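Local coordinates for putative RnfG subunit of electron transport complex (Thermotoga maritima, PDB 3DCZ), which probably serves as the FMN-carrying subunit of a membrane-bound Rnf complex that couples electron transfer to ion translocation across the membrane, at residues 22-27 and 70-75; 109-114 and 197-202; 76-79 and 83-86; 157-162 and 172-177. One frame throughout, in Å; residues are numbered along the deposited sequence.

Interaction 1: residues 22-27 and 70-75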
loop_
_atom_site.group_PDB
_atom_site.type_symbol
_atom_site.label_atom_id
_atom_site.label_comp_id
_atom_site.label_asym_id
_atom_site.label_seq_id
_atom_site.Cartn_x
_atom_site.Cartn_y
_atom_site.Cartn_z
ATOM N N ALA A 22 -9.049 -15.478 -5.282
ATOM C CA ALA A 22 -8.072 -15.862 -4.298
ATOM C C ALA A 22 -6.978 -14.822 -4.216
ATOM O O ALA A 22 -6.656 -14.412 -3.116
ATOM C CB ALA A 22 -7.500 -17.247 -4.577
ATOM N N ALA A 23 -6.452 -14.349 -5.353
ATOM C CA ALA A 23 -5.314 -13.402 -5.361
ATOM C C ALA A 23 -5.631 -12.108 -4.610
ATOM O O ALA A 23 -4.843 -11.615 -3.794
ATOM C CB ALA A 23 -4.892 -13.065 -6.780
ATOM N N LYS A 24 -6.787 -11.529 -4.895
ATOM C CA LYS A 24 -7.157 -10.266 -4.244
ATOM C C LYS A 24 -7.294 -10.439 -2.725
ATOM O O LYS A 24 -6.726 -9.674 -1.934
ATOM C CB LYS A 24 -8.455 -9.712 -4.836
ATOM C CG LYS A 24 -8.838 -8.377 -4.257
ATOM C CD LYS A 24 -10.057 -7.770 -4.931
ATOM C CE LYS A 24 -10.481 -6.507 -4.207
ATOM N NZ LYS A 24 -11.657 -5.866 -4.905
ATOM N N LEU A 25 -8.069 -11.447 -2.317
ATOM C CA LEU A 25 -8.267 -11.713 -0.904
ATOM C C LEU A 25 -6.942 -12.030 -0.213
ATOM O O LEU A 25 -6.677 -11.563 0.901
ATOM C CB LEU A 25 -9.299 -12.838 -0.696
ATOM C CG LEU A 25 -9.672 -13.125 0.744
ATOM C CD1 LEU A 25 -10.255 -11.889 1.429
ATOM C CD2 LEU A 25 -10.704 -14.289 0.773
ATOM N N SER A 26 -6.090 -12.792 -0.878
ATOM C CA SER A 26 -4.768 -13.115 -0.341
ATOM C C SER A 26 -3.946 -11.835 -0.112
ATOM O O SER A 26 -3.287 -11.664 0.923
ATOM C CB SER A 26 -4.037 -14.047 -1.307
ATOM O OG SER A 26 -2.685 -14.213 -0.932
ATOM N N ALA A 27 -3.980 -10.926 -1.087
ATOM C CA ALA A 27 -3.282 -9.641 -0.984
ATOM C C ALA A 27 -3.794 -8.785 0.156
ATOM O O ALA A 27 -3.009 -8.145 0.868
ATOM C CB ALA A 27 -3.332 -8.848 -2.322
ATOM N N LEU A 70 -8.301 2.488 -7.001
ATOM C CA LEU A 70 -9.314 1.461 -7.149
ATOM C C LEU A 70 -9.908 1.086 -5.815
ATOM O O LEU A 70 -9.197 0.943 -4.820
ATOM C CB LEU A 70 -8.670 0.252 -7.792
ATOM C CG LEU A 70 -8.014 0.489 -9.142
ATOM C CD1 LEU A 70 -7.139 -0.711 -9.553
ATOM C CD2 LEU A 70 -9.089 0.699 -10.203
ATOM N N GLY A 71 -11.220 0.910 -5.794
ATOM C CA GLY A 71 -11.914 0.534 -4.557
ATOM C C GLY A 71 -12.589 -0.815 -4.716
ATOM O O GLY A 71 -12.337 -1.549 -5.667
ATOM N N PRO A 72 -13.466 -1.162 -3.774
ATOM C CA PRO A 72 -13.859 -0.370 -2.631
ATOM C C PRO A 72 -12.750 -0.007 -1.679
ATOM O O PRO A 72 -11.715 -0.667 -1.622
ATOM C CB PRO A 72 -14.825 -1.323 -1.873
ATOM C CG PRO A 72 -15.272 -2.279 -2.840
ATOM C CD PRO A 72 -14.171 -2.457 -3.828
ATOM N N LEU A 73 -12.995 1.052 -0.909
ATOM C CA LEU A 73 -12.143 1.384 0.220
ATOM C C LEU A 73 -12.546 0.394 1.320
ATOM O O LEU A 73 -13.651 0.478 1.854
ATOM C CB LEU A 73 -12.435 2.824 0.656
ATOM C CG LEU A 73 -11.653 3.281 1.873
ATOM C CD1 LEU A 73 -10.153 3.167 1.650
ATOM C CD2 LEU A 73 -12.046 4.694 2.236
ATOM N N TYR A 74 -11.681 -0.544 1.666
ATOM C CA TYR A 74 -11.957 -1.484 2.746
ATOM C C TYR A 74 -11.443 -0.900 4.057
ATOM O O TYR A 74 -10.291 -0.452 4.131
ATOM C CB TYR A 74 -11.241 -2.815 2.503
ATOM C CG TYR A 74 -11.679 -3.488 1.233
ATOM C CD1 TYR A 74 -12.888 -4.165 1.154
ATOM C CD2 TYR A 74 -10.884 -3.447 0.107
ATOM C CE1 TYR A 74 -13.286 -4.806 -0.030
ATOM C CE2 TYR A 74 -11.270 -4.066 -1.079
ATOM C CZ TYR A 74 -12.466 -4.755 -1.148
ATOM O OH TYR A 74 -12.911 -5.383 -2.326
ATOM N N GLU A 75 -12.297 -0.911 5.078
ATOM C CA GLU A 75 -11.983 -0.358 6.384
ATOM C C GLU A 75 -11.898 -1.431 7.437
ATOM O O GLU A 75 -12.716 -2.365 7.444
ATOM C CB GLU A 75 -13.095 0.553 6.819
ATOM C CG GLU A 75 -13.326 1.739 5.900
ATOM C CD GLU A 75 -14.368 2.676 6.462
ATOM O OE1 GLU A 75 -13.989 3.518 7.293
ATOM O OE2 GLU A 75 -15.552 2.559 6.121
HETATM O O HOH W 1 -10.389 -3.306 -4.968
#

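Interaction 2: residues 109-114 and 197-202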
loop_
_atom_site.group_PDB
_atom_site.type_symbol
_atom_site.label_atom_id
_atom_site.label_comp_id
_atom_site.label_asym_id
_atom_site.label_seq_id
_atom_site.Cartn_x
_atom_site.Cartn_y
_atom_site.Cartn_z
ATOM N N ASP A 109 -1.507 12.710 12.723
ATOM C CA ASP A 109 -1.555 13.797 11.726
ATOM C C ASP A 109 -1.568 13.313 10.263
ATOM O O ASP A 109 -1.412 14.122 9.341
ATOM C CB ASP A 109 -0.386 14.776 11.943
ATOM C CG ASP A 109 -0.513 15.581 13.235
ATOM O OD1 ASP A 109 -1.653 15.859 13.677
ATOM O OD2 ASP A 109 0.539 15.940 13.811
ATOM N N GLY A 110 -1.763 12.012 10.036
ATOM C CA GLY A 110 -1.843 11.518 8.669
ATOM C C GLY A 110 -2.062 10.023 8.651
ATOM O O GLY A 110 -3.012 9.519 9.225
ATOM N N PHE A 111 -1.173 9.331 7.985
ATOM C CA PHE A 111 -1.295 7.922 7.816
ATOM C C PHE A 111 0.104 7.378 7.770
ATOM O O PHE A 111 1.042 8.084 7.405
ATOM C CB PHE A 111 -1.968 7.579 6.472
ATOM C CG PHE A 111 -3.432 7.896 6.401
ATOM C CD1 PHE A 111 -4.352 6.952 6.781
ATOM C CD2 PHE A 111 -3.891 9.144 5.942
ATOM C CE1 PHE A 111 -5.692 7.226 6.737
ATOM C CE2 PHE A 111 -5.219 9.405 5.885
ATOM C CZ PHE A 111 -6.122 8.455 6.278
HETATM N N MSE A 112 0.223 6.105 8.124
HETATM C CA MSE A 112 1.443 5.366 7.847
HETATM C C MSE A 112 1.121 4.277 6.830
HETATM O O MSE A 112 -0.006 3.810 6.736
HETATM C CB MSE A 112 2.069 4.787 9.121
HETATM C CG MSE A 112 1.371 3.594 9.653
HETATM SE SE MSE A 112 2.195 2.930 11.230
HETATM C CE MSE A 112 1.873 4.384 12.393
ATOM N N LEU A 113 2.101 3.961 5.995
ATOM C CA LEU A 113 2.006 2.857 5.043
ATOM C C LEU A 113 2.443 1.566 5.736
ATOM O O LEU A 113 3.618 1.422 6.122
ATOM C CB LEU A 113 2.885 3.088 3.805
ATOM C CG LEU A 113 2.933 1.947 2.810
ATOM C CD1 LEU A 113 1.514 1.564 2.286
ATOM C CD2 LEU A 113 3.832 2.290 1.607
ATOM N N ASN A 114 1.493 0.651 5.962
ATOM C CA ASN A 114 1.805 -0.596 6.667
ATOM C C ASN A 114 2.435 -1.629 5.775
ATOM O O ASN A 114 3.385 -2.277 6.174
ATOM C CB ASN A 114 0.531 -1.172 7.282
ATOM C CG ASN A 114 0.776 -2.418 8.137
ATOM O OD1 ASN A 114 1.344 -2.301 9.235
ATOM N ND2 ASN A 114 0.317 -3.615 7.666
ATOM N N LEU A 197 -0.601 7.963 -5.072
ATOM C CA LEU A 197 -1.978 8.297 -5.395
ATOM C C LEU A 197 -2.975 7.805 -4.366
ATOM O O LEU A 197 -3.957 8.496 -4.049
ATOM C CB LEU A 197 -2.341 7.783 -6.796
ATOM C CG LEU A 197 -1.630 8.477 -7.959
ATOM C CD1 LEU A 197 -2.015 7.773 -9.257
ATOM C CD2 LEU A 197 -2.000 9.944 -7.944
HETATM N N MSE A 198 -2.773 6.583 -3.876
HETATM C CA MSE A 198 -3.653 6.038 -2.858
HETATM C C MSE A 198 -3.615 6.904 -1.595
HETATM O O MSE A 198 -4.637 7.177 -0.983
HETATM C CB MSE A 198 -3.251 4.585 -2.556
HETATM C CG MSE A 198 -3.796 3.608 -3.561
HETATM SE SE MSE A 198 -3.215 1.773 -3.045
HETATM C CE MSE A 198 -2.028 2.034 -4.219
ATOM N N TYR A 199 -2.415 7.354 -1.238
ATOM C CA TYR A 199 -2.258 8.270 -0.101
ATOM C C TYR A 199 -2.987 9.592 -0.346
ATOM O O TYR A 199 -3.716 10.076 0.531
ATOM C CB TYR A 199 -0.789 8.487 0.191
ATOM C CG TYR A 199 -0.529 9.480 1.295
ATOM C CD1 TYR A 199 -0.753 9.150 2.649
ATOM C CD2 TYR A 199 -0.033 10.751 1.004
ATOM C CE1 TYR A 199 -0.498 10.088 3.657
ATOM C CE2 TYR A 199 0.208 11.673 2.015
ATOM C CZ TYR A 199 -0.020 11.327 3.332
ATOM O OH TYR A 199 0.280 12.260 4.333
ATOM N N ARG A 200 -2.828 10.153 -1.547
ATOM C CA ARG A 200 -3.546 11.360 -1.902
ATOM C C ARG A 200 -5.035 11.187 -1.717
ATOM O O ARG A 200 -5.699 12.026 -1.130
ATOM C CB ARG A 200 -3.264 11.740 -3.322
ATOM C CG ARG A 200 -2.043 12.547 -3.486
ATOM C CD ARG A 200 -1.938 12.985 -4.944
ATOM N NE ARG A 200 -3.042 13.820 -5.412
ATOM C CZ ARG A 200 -3.195 14.235 -6.680
ATOM N NH1 ARG A 200 -2.366 13.832 -7.636
ATOM N NH2 ARG A 200 -4.175 15.026 -7.003
ATOM N N TYR A 201 -5.546 10.082 -2.225
ATOM C CA TYR A 201 -6.981 9.820 -2.134
ATOM C C TYR A 201 -7.435 9.704 -0.682
ATOM O O TYR A 201 -8.393 10.332 -0.294
ATOM C CB TYR A 201 -7.320 8.543 -2.928
ATOM C CG TYR A 201 -8.791 8.208 -2.845
ATOM C CD1 TYR A 201 -9.687 8.754 -3.754
ATOM C CD2 TYR A 201 -9.291 7.406 -1.823
ATOM C CE1 TYR A 201 -11.051 8.495 -3.683
ATOM C CE2 TYR A 201 -10.670 7.129 -1.764
ATOM C CZ TYR A 201 -11.528 7.685 -2.704
ATOM O OH TYR A 201 -12.880 7.431 -2.672
ATOM N N LEU A 202 -6.726 8.914 0.124
ATOM C CA LEU A 202 -7.078 8.780 1.550
ATOM C C LEU A 202 -7.091 10.127 2.272
ATOM O O LEU A 202 -7.969 10.404 3.087
ATOM C CB LEU A 202 -6.104 7.858 2.269
ATOM C CG LEU A 202 -6.234 6.380 1.968
ATOM C CD1 LEU A 202 -5.134 5.560 2.696
ATOM C CD2 LEU A 202 -7.620 5.897 2.382
HETATM O O HOH W 2 1.003 11.151 6.814
#

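Interaction 3: residues 76-79 and 83-86. With ACT (acetate ion), chain D.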
loop_
_atom_site.group_PDB
_atom_site.type_symbol
_atom_site.label_atom_id
_atom_site.label_comp_id
_atom_site.label_asym_id
_atom_site.label_seq_id
_atom_site.Cartn_x
_atom_site.Cartn_y
_atom_site.Cartn_z
ATOM N N PHE A 76 -10.933 -1.278 8.331
ATOM C CA PHE A 76 -10.713 -2.244 9.405
ATOM C C PHE A 76 -10.330 -1.489 10.664
ATOM O O PHE A 76 -9.965 -0.308 10.613
ATOM C CB PHE A 76 -9.606 -3.255 9.051
ATOM C CG PHE A 76 -9.795 -3.931 7.737
ATOM C CD1 PHE A 76 -9.331 -3.337 6.572
ATOM C CD2 PHE A 76 -10.455 -5.143 7.648
ATOM C CE1 PHE A 76 -9.512 -3.958 5.328
ATOM C CE2 PHE A 76 -10.655 -5.759 6.408
ATOM C CZ PHE A 76 -10.181 -5.162 5.254
ATOM N N VAL A 77 -10.442 -2.198 11.783
ATOM C CA VAL A 77 -9.896 -1.768 13.075
ATOM C C VAL A 77 -8.915 -2.840 13.526
ATOM O O VAL A 77 -9.267 -4.030 13.630
ATOM C CB VAL A 77 -10.996 -1.559 14.145
ATOM C CG1 VAL A 77 -10.355 -1.080 15.474
ATOM C CG2 VAL A 77 -12.034 -0.547 13.648
ATOM N N THR A 78 -7.696 -2.430 13.797
ATOM C CA THR A 78 -6.663 -3.404 14.216
ATOM C C THR A 78 -6.943 -3.917 15.631
ATOM O O THR A 78 -7.763 -3.342 16.374
ATOM C CB THR A 78 -5.256 -2.801 14.159
ATOM O OG1 THR A 78 -5.128 -1.837 15.207
ATOM C CG2 THR A 78 -4.938 -2.182 12.768
ATOM N N LYS A 79 -6.269 -5.003 16.028
ATOM C CA LYS A 79 -6.492 -5.574 17.345
ATOM C C LYS A 79 -6.130 -4.598 18.455
ATOM O O LYS A 79 -6.669 -4.708 19.552
ATOM C CB LYS A 79 -5.726 -6.900 17.510
ATOM C CG LYS A 79 -6.287 -8.024 16.696
ATOM C CD LYS A 79 -5.300 -9.183 16.598
ATOM C CE LYS A 79 -5.809 -10.289 15.698
ATOM N NZ LYS A 79 -4.702 -11.280 15.408
ATOM N N ASN A 83 -7.390 2.513 13.138
ATOM C CA ASN A 83 -8.128 2.398 11.882
ATOM C C ASN A 83 -7.192 2.149 10.733
ATOM O O ASN A 83 -6.242 2.894 10.507
ATOM C CB ASN A 83 -8.945 3.667 11.617
ATOM C CG ASN A 83 -10.182 3.762 12.486
ATOM O OD1 ASN A 83 -10.419 2.920 13.358
ATOM N ND2 ASN A 83 -10.977 4.762 12.234
ATOM N N ALA A 84 -7.503 1.101 9.987
ATOM C CA ALA A 84 -6.703 0.666 8.855
ATOM C C ALA A 84 -7.579 0.759 7.600
ATOM O O ALA A 84 -8.783 0.575 7.675
ATOM C CB ALA A 84 -6.205 -0.730 9.087
ATOM N N TYR A 85 -6.940 1.055 6.465
ATOM C CA TYR A 85 -7.615 1.223 5.186
ATOM C C TYR A 85 -6.856 0.409 4.173
ATOM O O TYR A 85 -5.618 0.508 4.128
ATOM C CB TYR A 85 -7.611 2.713 4.801
ATOM C CG TYR A 85 -8.417 3.500 5.786
ATOM C CD1 TYR A 85 -9.810 3.608 5.614
ATOM C CD2 TYR A 85 -7.855 4.011 6.930
ATOM C CE1 TYR A 85 -10.590 4.234 6.555
ATOM C CE2 TYR A 85 -8.637 4.672 7.863
ATOM C CZ TYR A 85 -10.010 4.775 7.669
ATOM O OH TYR A 85 -10.806 5.388 8.602
ATOM N N VAL A 86 -7.554 -0.387 3.374
ATOM C CA VAL A 86 -6.929 -1.106 2.274
ATOM C C VAL A 86 -7.562 -0.615 0.994
ATOM O O VAL A 86 -8.772 -0.530 0.853
ATOM C CB VAL A 86 -7.053 -2.652 2.431
ATOM C CG1 VAL A 86 -6.506 -3.346 1.188
ATOM C CG2 VAL A 86 -6.343 -3.113 3.724
HETATM C C ACT D . -9.750 8.064 10.509
HETATM O O ACT D . -9.639 6.827 10.481
HETATM O OXT ACT D . -9.716 8.554 11.661
HETATM C CH3 ACT D . -9.872 8.897 9.280
#

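Interaction 4: residues 157-162 and 172-177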
loop_
_atom_site.group_PDB
_atom_site.type_symbol
_atom_site.label_atom_id
_atom_site.label_comp_id
_atom_site.label_asym_id
_atom_site.label_seq_id
_atom_site.Cartn_x
_atom_site.Cartn_y
_atom_site.Cartn_z
ATOM N N LYS A 157 16.997 6.158 -6.667
ATOM C CA LYS A 157 17.624 6.801 -7.846
ATOM C C LYS A 157 17.183 8.248 -7.903
ATOM O O LYS A 157 17.978 9.132 -8.159
ATOM C CB LYS A 157 17.251 6.092 -9.153
ATOM C CG LYS A 157 18.308 5.124 -9.621
ATOM C CD LYS A 157 17.817 4.238 -10.765
ATOM N N ASP A 158 15.905 8.482 -7.634
ATOM C CA ASP A 158 15.338 9.801 -7.722
ATOM C C ASP A 158 15.892 10.695 -6.597
ATOM O O ASP A 158 16.026 11.896 -6.788
ATOM C CB ASP A 158 13.818 9.731 -7.733
ATOM C CG ASP A 158 13.246 9.228 -9.077
ATOM O OD1 ASP A 158 13.967 9.197 -10.122
ATOM O OD2 ASP A 158 12.033 8.940 -9.123
ATOM N N ALA A 159 16.295 10.091 -5.482
ATOM C CA ALA A 159 16.861 10.819 -4.345
ATOM C C ALA A 159 18.400 10.935 -4.427
ATOM O O ALA A 159 19.063 11.425 -3.481
ATOM C CB ALA A 159 16.446 10.152 -3.040
ATOM N N GLY A 160 18.981 10.487 -5.550
ATOM C CA GLY A 160 20.419 10.551 -5.746
ATOM C C GLY A 160 21.249 9.426 -5.148
ATOM O O GLY A 160 22.423 9.627 -4.829
ATOM N N LEU A 161 20.668 8.237 -5.040
ATOM C CA LEU A 161 21.341 7.084 -4.408
ATOM C C LEU A 161 21.946 7.451 -3.044
ATOM O O LEU A 161 23.174 7.314 -2.832
ATOM C CB LEU A 161 22.427 6.511 -5.342
ATOM C CG LEU A 161 21.940 5.970 -6.693
ATOM C CD1 LEU A 161 23.113 5.558 -7.553
ATOM C CD2 LEU A 161 20.990 4.789 -6.485
ATOM N N PRO A 162 21.098 7.926 -2.113
ATOM C CA PRO A 162 21.620 8.304 -0.801
ATOM C C PRO A 162 22.097 7.089 -0.023
ATOM O O PRO A 162 21.595 5.966 -0.221
ATOM C CB PRO A 162 20.422 8.951 -0.097
ATOM C CG PRO A 162 19.199 8.448 -0.812
ATOM C CD PRO A 162 19.631 8.128 -2.222
ATOM N N GLN A 172 12.404 8.030 5.453
ATOM C CA GLN A 172 12.406 9.301 4.710
ATOM C C GLN A 172 11.470 9.247 3.491
ATOM O O GLN A 172 11.389 10.214 2.716
ATOM C CB GLN A 172 13.826 9.640 4.231
ATOM C CG GLN A 172 14.842 9.782 5.345
ATOM C CD GLN A 172 16.281 9.877 4.835
ATOM O OE1 GLN A 172 17.154 9.096 5.245
ATOM N NE2 GLN A 172 16.523 10.806 3.917
ATOM N N GLY A 173 10.750 8.136 3.329
ATOM C CA GLY A 173 9.907 7.936 2.149
ATOM C C GLY A 173 10.663 7.504 0.900
ATOM O O GLY A 173 10.147 7.633 -0.213
ATOM N N ILE A 174 11.873 6.967 1.087
ATOM C CA ILE A 174 12.701 6.567 -0.023
ATOM C C ILE A 174 12.750 5.035 -0.067
ATOM O O ILE A 174 13.086 4.389 0.937
ATOM C CB ILE A 174 14.137 7.162 0.149
ATOM C CG1 ILE A 174 14.094 8.687 0.082
ATOM C CG2 ILE A 174 15.076 6.588 -0.909
ATOM C CD1 ILE A 174 15.421 9.370 0.480
ATOM N N VAL A 175 12.413 4.477 -1.224
ATOM C CA VAL A 175 12.393 3.044 -1.465
ATOM C C VAL A 175 13.686 2.674 -2.160
ATOM O O VAL A 175 13.919 3.097 -3.304
ATOM C CB VAL A 175 11.178 2.666 -2.329
ATOM C CG1 VAL A 175 11.220 1.148 -2.721
ATOM C CG2 VAL A 175 9.865 3.072 -1.575
ATOM N N LYS A 176 14.507 1.868 -1.479
ATOM C CA LYS A 176 15.801 1.505 -2.010
ATOM C C LYS A 176 15.625 0.279 -2.884
ATOM O O LYS A 176 15.276 -0.783 -2.380
ATOM C CB LYS A 176 16.796 1.234 -0.889
ATOM C CG LYS A 176 18.190 1.010 -1.430
ATOM C CD LYS A 176 19.194 0.920 -0.321
ATOM C CE LYS A 176 20.604 0.848 -0.884
ATOM N NZ LYS A 176 21.570 0.638 0.209
ATOM N N VAL A 177 15.846 0.444 -4.177
ATOM C CA VAL A 177 15.769 -0.681 -5.119
ATOM C C VAL A 177 16.959 -0.744 -6.079
ATOM O O VAL A 177 17.094 -1.722 -6.819
ATOM C CB VAL A 177 14.428 -0.680 -5.926
ATOM C CG1 VAL A 177 13.263 -1.161 -5.060
ATOM C CG2 VAL A 177 14.132 0.689 -6.544
HETATM O O HOH W 3 22.081 3.360 0.231
#

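Interaction 1: residues 22-27 and 70-75
The phenol ring of Tyr74 meets the ammonium group of Lys24 at its edge: NZ lies near the ring plane, 2.9 Å from Tyr74 OH, and donates a hydrogen bond to that oxygen. On one face of the same ring sits the CB of Pro72, its neighbour two residues back on the strand, 4.2 Å above the plane and displaced toward the rim. The lysine therefore uses the polar end of the ring and not its pi cloud, and only CE and NZ of its side chain come close to the tyrosine.

Lys24 spans the gap because every torsion from chi1 (-177°) outward is near 180°, a fully stretched chain that carries the charge well away from the helix. Lysine suits the place because this long chain brings its ammonium group across to the oxygens, although Lys24 CA and Gly71 CA are 11.8 Å apart. A water molecule extends the grip: it accepts from Lys24 NZ at 2.9 Å and donates to Gly71 O at 2.7 Å, tying the lysine to the carbonyl of the cis peptide bond between Gly71 and Pro72. Ile56 O and Thr58 OG1 are further hydrogen-bond partners of NZ, four oxygens sharing three N-H groups, while Tyr74 OH is bonded in turn to Gly55 O.

The contact thus ties helix 22-31 directly to strand 67-77, and residues 55-58 after helix 44-54 bond to the same two polar ends. That helix packs on the tyrosine through Val51 and Thr54, and Tyr121 lies against the lysine chain.

Interaction 2: residues 109-114 and 197-202
Phe111 and Leu202 make the close-packed part of this contact, with CB of the leucine standing over one face of the phenyl ring, 4.3 Å from its centroid and 23° off the normal. This is a CH-pi contact, displaced toward the CE2 side of the ring, where Phe111 CE2 and Leu202 CB are 4.0 Å apart. Both residues are buried, and a flat aromatic group suits the place because it offers a broad surface to the helix.

Tyr199 forms the looser side and is partly exposed. Its chi1 of 177° sends the ring from the helix toward the strand, ending near Gly110 and Phe111, so that CE1, at the ring edge, touches Phe111 CB at 4.0 Å, and the two rings do not stack. Its hydroxyl continues past the hydrocarbon to a water, which accepts from Tyr199 OH at 2.8 Å and from Phe111 N at 3.1 Å. Leu149 and Lys150 of helix 146-151 flank the tyrosine.

Lys106 of strand 98-107 makes a cation-pi contact with Phe111, so the ring is also held by its own sheet. Helix 188-206 is thus held to the edge strand 110-120 chiefly by apolar packing, with one water joining a side-chain hydroxyl to a backbone amide.

Interaction 3: residues 76-79 and 83-86
Phe76 and Val86 lean against each other at an angle on one face of the hairpin, with Phe76 CE1 3.7 Å from Val86 CG2. A chi1 of -52° sets the phenyl group beside its own backbone N, and from there the ring reaches along the strands to the valine, two residues beyond its paired partner Ala84. The small methyl of Ala84 suits a place between bulkier neighbours: it faces Phe76 CB and, at 4.2 Å, the CG2 of Thr78. Ile28 of helix 22-31 packs over both Phe76 and Val86.

Beneath these side chains, Phe76 and Ala84 form an antiparallel hydrogen-bonded pair. Their two N-H···O bonds are both 2.9 Å; the one from Ala84 N is nearly straight (176°), although the donor lies above the carbonyl plane, whereas that from Phe76 N bends to 156°.

On the other face the non-hydrogen-bonded pair Val77 and Asn83 run alongside each other, with Val77 CG2 against Asn83 OD1. The amide nitrogen of Asn83 turns to an acetate ion, donating to its O at 3.0 Å; Tyr85 OH donates to that same oxygen at 2.6 Å, in the plane of its ring.

Chemically the hairpin is two-sided: the face of Phe76, Ala84 and Val86 is apolar and packs on helix 22-31; that of Val77, Asn83 and Tyr85 is mixed, and its amide and hydroxyl together hold one oxygen of an acetate that probably came from the crystallisation liquor.

Interaction 4: residues 157-162 and 172-177
Apolar packing comes first here, and it converges on the end of Ile174. Its CD1 touches Ala159 CB at 3.7 Å and the ring carbon CG of Pro162 at 4.1 Å, so one methyl is shared by two residues of the opposing loop. The isoleucine reaches them through its longer branch: chi1 of -65° places CG1 beside the backbone N, and chi2 of 170° stretches CD1 outward, where it meets the proline ring obliquely. The small side chain of Ala159 allows close approach, and the rigid ring of Pro162 offers a compact hydrocarbon surface.

The polar link between the segments runs through water. One molecule lies 2.7 Å from Pro162 O, to which it probably donates, and accepts from Lys176 NZ at 2.8 Å. The lysine is extended throughout, which carries its ammonium group beyond the apolar cluster, and NZ also bonds Gly164 O, so it reaches the loop once directly and once through water.

Backbone structure shapes both partners. A type I beta turn from Lys157 to Gly160, closed by Gly160 N to Lys157 O at 3.1 Å, presents Ala159 toward Ile174. Gly173, at positive phi, ends the preceding helix in a Schellman motif.

Strand 154-155, the loop with residues 157-162, helix 166-170 and the parallel strand 174-175 make a small beta-alpha-beta crossover, and the contact folds its loop onto its second strand. Leu169 of the helix packs on both Pro162 and Ile174, while Asp158 makes a salt bridge to Arg189 of helix 188-206.

In the fold
Interactions 1, 2 and 3 form one continuous body around the five-stranded sheet, while interaction 4 stands apart. Interactions 1 and 3 share strand 67-77; Tyr74 O and Val86 N, 2.8 Å apart, continue the strand pairing between them. Tyr85 joins interaction 3 to interaction 2, its CD2 lying 3.9 Å from Phe111 CE1, and the acetate it holds lies about 5 Å from the Phe111 side chain, nearest atoms. Leu73 CD1 meets Leu202 CD2 at 3.8 Å, linking interactions 1 and 2. Interaction 4 comes within about 7 Å of interaction 2 at the nearest atoms. No FMN is present; Thr185, its predicted attachment point, lies in unmodelled residues 181-186, between strand 174-175 and helix 188-206.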